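Local coordinates for methyl-accepting chemotaxis protein (Campylobacter jejuni, PDB 6W3T) that probably senses small amino-acid ligands outside the cell through a Cache-type sensor region and relays their presence to the chemotaxis machinery, at residues Ser38-Leu43 with Leu157-Pro162; Asn77-Tyr82 with Thr134-Tyr139. One frame throughout, in Å; residues are numbered along the deposited sequence. Where two conformers were deposited one is given.

Interaction 1 (Ser38-Leu43 with Leu157-Pro162); sequences SFTRAL and LGVDIP. With NVA (norvaline), chain C.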
loop_
_atom_site.group_PDB
_atom_site.type_symbol
_atom_site.label_atom_id
_atom_site.label_comp_id
_atom_site.label_asym_id
_atom_site.label_seq_id
_atom_site.Cartn_x
_atom_site.Cartn_y
_atom_site.Cartn_z
ATOM N N SER A 38 6.563 0.877 10.363
ATOM C CA SER A 38 7.151 1.347 11.615
ATOM C C SER A 38 6.100 1.423 12.709
ATOM O O SER A 38 6.358 1.050 13.862
ATOM C CB SER A 38 7.814 2.718 11.422
ATOM O OG SER A 38 8.757 2.692 10.365
ATOM N N PHE A 39 4.906 1.901 12.359
ATOM C CA PHE A 39 3.787 1.911 13.293
ATOM C C PHE A 39 3.508 0.511 13.831
ATOM O O PHE A 39 3.339 0.317 15.041
ATOM C CB PHE A 39 2.563 2.464 12.572
ATOM C CG PHE A 39 1.279 2.339 13.335
ATOM C CD1 PHE A 39 0.873 3.345 14.199
ATOM C CD2 PHE A 39 0.451 1.237 13.153
ATOM C CE1 PHE A 39 -0.337 3.247 14.892
ATOM C CE2 PHE A 39 -0.769 1.128 13.833
ATOM C CZ PHE A 39 -1.162 2.131 14.705
ATOM N N THR A 40 3.446 -0.474 12.932
ATOM C CA THR A 40 3.109 -1.831 13.336
ATOM C C THR A 40 4.204 -2.414 14.220
ATOM O O THR A 40 3.919 -3.150 15.179
ATOM C CB THR A 40 2.880 -2.684 12.091
ATOM O OG1 THR A 40 1.843 -2.081 11.281
ATOM C CG2 THR A 40 2.482 -4.110 12.468
ATOM N N ARG A 41 5.463 -2.081 13.922
ATOM C CA ARG A 41 6.577 -2.575 14.720
ATOM C C ARG A 41 6.557 -1.982 16.124
ATOM O O ARG A 41 6.768 -2.700 17.109
ATOM C CB ARG A 41 7.890 -2.266 14.004
ATOM C CG ARG A 41 9.146 -2.474 14.824
ATOM C CD ARG A 41 10.284 -2.971 13.940
ATOM N NE ARG A 41 9.996 -4.295 13.390
ATOM C CZ ARG A 41 9.621 -4.524 12.133
ATOM N NH1 ARG A 41 9.506 -3.515 11.284
ATOM N NH2 ARG A 41 9.369 -5.762 11.725
ATOM N N ALA A 42 6.291 -0.681 16.238
ATOM C CA ALA A 42 6.164 -0.057 17.551
ATOM C C ALA A 42 5.051 -0.704 18.369
ATOM O O ALA A 42 5.196 -0.920 19.577
ATOM C CB ALA A 42 5.905 1.442 17.395
ATOM N N LEU A 43 3.945 -1.051 17.719
ATOM C CA LEU A 43 2.822 -1.631 18.437
ATOM C C LEU A 43 3.136 -3.062 18.880
ATOM O O LEU A 43 2.795 -3.459 20.000
ATOM C CB LEU A 43 1.576 -1.583 17.556
ATOM C CG LEU A 43 0.300 -2.277 18.060
ATOM C CD1 LEU A 43 0.017 -1.920 19.502
ATOM C CD2 LEU A 43 -0.885 -1.890 17.194
ATOM N N LEU A 157 -0.870 -9.682 15.155
ATOM C CA LEU A 157 -1.308 -8.297 15.121
ATOM C C LEU A 157 -1.757 -7.939 13.713
ATOM O O LEU A 157 -1.141 -8.367 12.735
ATOM C CB LEU A 157 -0.156 -7.392 15.554
ATOM C CG LEU A 157 -0.331 -5.873 15.524
ATOM C CD1 LEU A 157 -1.439 -5.445 16.494
ATOM C CD2 LEU A 157 0.997 -5.232 15.903
ATOM N N GLY A 158 -2.819 -7.159 13.601
ATOM C CA GLY A 158 -3.261 -6.665 12.306
ATOM C C GLY A 158 -3.598 -5.195 12.367
ATOM O O GLY A 158 -4.192 -4.728 13.341
ATOM N N VAL A 159 -3.225 -4.470 11.309
ATOM C CA VAL A 159 -3.515 -3.044 11.188
ATOM C C VAL A 159 -4.108 -2.780 9.805
ATOM O O VAL A 159 -3.452 -3.048 8.793
ATOM C CB VAL A 159 -2.257 -2.191 11.398
ATOM C CG1 VAL A 159 -2.559 -0.719 11.103
ATOM C CG2 VAL A 159 -1.698 -2.398 12.835
ATOM N N ASP A 160 -5.334 -2.247 9.757
ATOM C CA ASP A 160 -6.021 -1.978 8.494
ATOM C C ASP A 160 -5.963 -0.481 8.200
ATOM O O ASP A 160 -6.489 0.328 8.975
ATOM C CB ASP A 160 -7.485 -2.426 8.539
ATOM C CG ASP A 160 -7.653 -3.925 8.717
ATOM O OD1 ASP A 160 -6.669 -4.690 8.537
ATOM O OD2 ASP A 160 -8.798 -4.337 9.016
ATOM N N ILE A 161 -5.348 -0.115 7.090
ATOM C CA ILE A 161 -5.331 1.268 6.610
ATOM C C ILE A 161 -6.218 1.343 5.375
ATOM O O ILE A 161 -6.079 0.502 4.479
ATOM C CB ILE A 161 -3.898 1.736 6.285
ATOM C CG1 ILE A 161 -2.956 1.423 7.460
ATOM C CG2 ILE A 161 -3.867 3.256 5.911
ATOM C CD1 ILE A 161 -3.242 2.262 8.725
ATOM N N PRO A 162 -7.154 2.293 5.293
ATOM C CA PRO A 162 -7.966 2.417 4.071
ATOM C C PRO A 162 -7.082 2.583 2.846
ATOM O O PRO A 162 -6.209 3.448 2.806
ATOM C CB PRO A 162 -8.809 3.672 4.324
ATOM C CG PRO A 162 -8.902 3.783 5.790
ATOM C CD PRO A 162 -7.603 3.218 6.347
HETATM N N NVA C . -9.806 -6.487 7.922
HETATM C CA NVA C . -9.695 -7.769 8.614
HETATM C CB NVA C . -10.275 -7.749 10.036
HETATM C CG NVA C . -9.934 -8.910 10.968
HETATM C CD NVA C . -10.468 -8.545 12.330
HETATM C C NVA C . -10.479 -8.791 7.814
HETATM O O NVA C . -11.348 -8.566 6.959
HETATM O OXT NVA C . -10.173 -10.090 8.097
#

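Interaction 2 (Asn77-Tyr82 with Thr134-Tyr139); sequences NALNVY and TVLKQY. With NVA (norvaline), chain C.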
loop_
_atom_site.group_PDB
_atom_site.type_symbol
_atom_site.label_atom_id
_atom_site.label_comp_id
_atom_site.label_asym_id
_atom_site.label_seq_id
_atom_site.Cartn_x
_atom_site.Cartn_y
_atom_site.Cartn_z
ATOM N N ASN A 77 -5.107 7.131 12.964
ATOM C CA ASN A 77 -6.424 7.080 12.345
ATOM C C ASN A 77 -6.565 5.825 11.480
ATOM O O ASN A 77 -6.912 5.884 10.297
ATOM C CB ASN A 77 -6.709 8.351 11.532
ATOM C CG ASN A 77 -8.150 8.425 11.072
ATOM O OD1 ASN A 77 -9.050 7.927 11.748
ATOM N ND2 ASN A 77 -8.373 9.021 9.905
ATOM N N ALA A 78 -6.257 4.675 12.072
ATOM C CA ALA A 78 -6.472 3.431 11.359
ATOM C C ALA A 78 -7.959 3.077 11.367
ATOM O O ALA A 78 -8.747 3.578 12.173
ATOM C CB ALA A 78 -5.641 2.296 11.975
ATOM N N LEU A 79 -8.340 2.195 10.456
ATOM C CA LEU A 79 -9.722 1.733 10.449
ATOM C C LEU A 79 -9.947 0.660 11.516
ATOM O O LEU A 79 -10.906 0.736 12.293
ATOM C CB LEU A 79 -10.081 1.207 9.064
ATOM C CG LEU A 79 -11.576 1.024 8.810
ATOM C CD1 LEU A 79 -12.278 2.389 8.750
ATOM C CD2 LEU A 79 -11.823 0.234 7.538
ATOM N N ASN A 80 -9.079 -0.352 11.552
ATOM C CA ASN A 80 -9.112 -1.431 12.536
ATOM C C ASN A 80 -7.699 -1.735 12.993
ATOM O O ASN A 80 -6.763 -1.702 12.186
ATOM C CB ASN A 80 -9.680 -2.740 11.985
ATOM C CG ASN A 80 -11.049 -2.592 11.415
ATOM O OD1 ASN A 80 -12.003 -2.301 12.140
ATOM N ND2 ASN A 80 -11.174 -2.835 10.106
ATOM N N VAL A 81 -7.559 -2.070 14.275
ATOM C CA VAL A 81 -6.320 -2.610 14.824
ATOM C C VAL A 81 -6.688 -3.766 15.749
ATOM O O VAL A 81 -7.584 -3.634 16.590
ATOM C CB VAL A 81 -5.502 -1.554 15.596
ATOM C CG1 VAL A 81 -4.226 -2.199 16.183
ATOM C CG2 VAL A 81 -5.176 -0.343 14.718
ATOM N N TYR A 82 -5.998 -4.893 15.610
ATOM C CA TYR A 82 -6.494 -6.093 16.269
ATOM C C TYR A 82 -5.362 -7.078 16.528
ATOM O O TYR A 82 -4.283 -6.994 15.937
ATOM C CB TYR A 82 -7.610 -6.754 15.445
ATOM C CG TYR A 82 -7.360 -6.795 13.952
ATOM C CD1 TYR A 82 -7.658 -5.695 13.140
ATOM C CD2 TYR A 82 -6.827 -7.929 13.351
ATOM C CE1 TYR A 82 -7.427 -5.733 11.765
ATOM C CE2 TYR A 82 -6.595 -7.980 11.991
ATOM C CZ TYR A 82 -6.894 -6.879 11.205
ATOM O OH TYR A 82 -6.653 -6.942 9.859
ATOM N N THR A 134 -13.914 -7.159 6.379
ATOM C CA THR A 134 -15.155 -7.764 6.875
ATOM C C THR A 134 -15.830 -6.898 7.932
ATOM O O THR A 134 -17.061 -6.877 8.022
ATOM C CB THR A 134 -14.894 -9.150 7.481
ATOM O OG1 THR A 134 -13.987 -9.887 6.652
ATOM C CG2 THR A 134 -16.194 -9.919 7.590
ATOM N N VAL A 135 -15.052 -6.178 8.737
ATOM C CA VAL A 135 -15.622 -5.506 9.902
ATOM C C VAL A 135 -16.392 -4.253 9.494
ATOM O O VAL A 135 -17.548 -4.068 9.885
ATOM C CB VAL A 135 -14.520 -5.190 10.932
ATOM C CG1 VAL A 135 -15.101 -4.399 12.114
ATOM C CG2 VAL A 135 -13.846 -6.495 11.402
ATOM N N LEU A 136 -15.775 -3.358 8.726
ATOM C CA LEU A 136 -16.430 -2.104 8.385
ATOM C C LEU A 136 -16.733 -1.943 6.900
ATOM O O LEU A 136 -17.224 -0.882 6.499
ATOM C CB LEU A 136 -15.589 -0.920 8.878
ATOM C CG LEU A 136 -15.472 -0.877 10.405
ATOM C CD1 LEU A 136 -14.465 0.182 10.824
ATOM C CD2 LEU A 136 -16.821 -0.611 11.051
ATOM N N LYS A 137 -16.481 -2.966 6.083
ATOM C CA LYS A 137 -16.872 -2.969 4.674
ATOM C C LYS A 137 -16.270 -1.775 3.932
ATOM O O LYS A 137 -16.949 -1.067 3.189
ATOM C CB LYS A 137 -18.399 -2.989 4.524
ATOM C CG LYS A 137 -19.155 -3.813 5.561
ATOM C CD LYS A 137 -18.961 -5.295 5.357
ATOM C CE LYS A 137 -19.905 -6.087 6.263
ATOM N NZ LYS A 137 -19.502 -7.525 6.355
ATOM N N GLN A 138 -14.983 -1.537 4.165
ATOM C CA GLN A 138 -14.205 -0.589 3.379
ATOM C C GLN A 138 -12.975 -1.305 2.847
ATOM O O GLN A 138 -12.504 -2.285 3.441
ATOM C CB GLN A 138 -13.803 0.623 4.206
ATOM C CG GLN A 138 -14.987 1.317 4.855
ATOM C CD GLN A 138 -14.591 2.527 5.659
ATOM O OE1 GLN A 138 -13.583 3.174 5.373
ATOM N NE2 GLN A 138 -15.380 2.845 6.674
ATOM N N TYR A 139 -12.476 -0.838 1.705
ATOM C CA TYR A 139 -11.263 -1.425 1.152
ATOM C C TYR A 139 -10.067 -0.991 1.988
ATOM O O TYR A 139 -9.941 0.185 2.356
ATOM C CB TYR A 139 -11.088 -1.028 -0.321
ATOM C CG TYR A 139 -12.046 -1.778 -1.202
ATOM C CD1 TYR A 139 -11.749 -3.057 -1.645
ATOM C CD2 TYR A 139 -13.287 -1.237 -1.529
ATOM C CE1 TYR A 139 -12.648 -3.767 -2.427
ATOM C CE2 TYR A 139 -14.191 -1.939 -2.310
ATOM C CZ TYR A 139 -13.862 -3.201 -2.761
ATOM O OH TYR A 139 -14.752 -3.907 -3.529
HETATM N N NVA C . -9.806 -6.487 7.922
HETATM C CA NVA C . -9.695 -7.769 8.614
HETATM C CB NVA C . -10.275 -7.749 10.036
HETATM C CG NVA C . -9.934 -8.910 10.968
HETATM C CD NVA C . -10.468 -8.545 12.330
HETATM C C NVA C . -10.479 -8.791 7.814
HETATM O O NVA C . -11.348 -8.566 6.959
HETATM O OXT NVA C . -10.173 -10.090 8.097
#

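Interaction 1 (Ser38-Leu43 with Leu157-Pro162)
Thr40 and Val159 mark the closest backbone approach, with 7.1 Å between CA of Thr40 and CA of Val159, where the helical segment 38-43 runs at 147° to the strand segment 157-162, its axis 9.6 Å away. Both methyls of Val159 meet one atom of the Phe39 ring: Phe39 CE2 lies 3.8 Å from Val159 CG1 and equally far from Val159 CG2. CG2 sits at the ring edge, in its plane, whereas CG1 comes in obliquely. Phe39 points its ring at the strand because CG is anti to the backbone N (chi1 171°).

One turn further on, the side chains of Leu43 and Leu157 pack across each other at an angle. Leu157 CD1 is 3.7 Å from Leu43 CD2, and Leu157 CD2 presses against Leu43 CG while also resting 3.7 Å from the backbone O of Thr40. Thr40 touches both strand residues: its CG2 lies 3.9 Å from Leu157 CD2, and its OG1 is beside Val159 CG2. That hydroxyl is satisfied within the helix by Asn36 O.

Strand alternation sends Leu157 and Val159 to the helix but Asp160 to the other face of the sheet, where OD2 accepts a hydrogen bond of 2.6 Å from N of the bound norvaline. The contact thus packs the long helix 4-48 on the back of the ligand-binding sheet, as in Cache sensor domains. Helix 58-76 flanks it, with Tyr72 edge-to-face to Phe39, and Tyr143 and Ile147 of strand 139-149 touch Thr40 and Leu157.

Interaction 2 (Asn77-Tyr82 with Thr134-Tyr139)
The carboxamide of Asn80 turns its oxygen to Val135 and Leu136, while the ring of Tyr82, two residues along the same strand, has the bound norvaline over one face. Norvaline CD sits 3.7 Å above the plane of the Tyr82 ring, over its centre, a CH-pi arrangement, and Trp115 packs edge-to-face with the same ring. Asn80 OD1 lies 3.7 Å from both Val135 CG1 and Leu136 CD1; it is buried among these methyls without a polar partner in the model. The amide nitrogen is better served: ND2 is bonded to Asp133 OD2 and Asp160 OD2, which would hold the amide in its orientation.

These residues line the amino-acid pocket of the PDC-type Cache domain, where the segment 134-139, leading into strand 139-149, borders the ligand. Thr134 N reaches norvaline O in a nearly straight hydrogen bond of 3.0 Å (174°), and Val135 CG2 lies 4.0 Å from norvaline CB.

Beside Asn80, Leu79 meets Leu136 of the loop; the two leucine side chains lie alongside each other, running opposite ways, with Leu136 CD1 3.6 Å from Leu79 CG. Leu79 CG is anti to the backbone N (chi1 -165°), extending its methyls to the loop, where CD1 also lies 3.7 Å from Gln138 OE1. Lys137 folds back within the loop, its NZ bonded to Thr134 O, approaching a lone pair within the plane of that carbonyl.

The two contacts have centres 12 Å apart and meet on one antiparallel sheet, in which strands 80-84 and 152-162 are neighbours. Along the chain, both segments of interaction 2 fall between the helix and the strand of interaction 1. Backbone bonding of Gly158 N to Tyr82 O stitches the strands together, and Asp160 OD1 is 2.6 Å from Tyr82 OH, a probable hydrogen bond on the ligand side. Behind the sheet, Leu43 packs on Val81. Interaction 1 therefore joins the long helix to one face, interaction 2 borders the ligand on the other, and norvaline touches both, so the ligand site and the long helix are joined through strand 152-162.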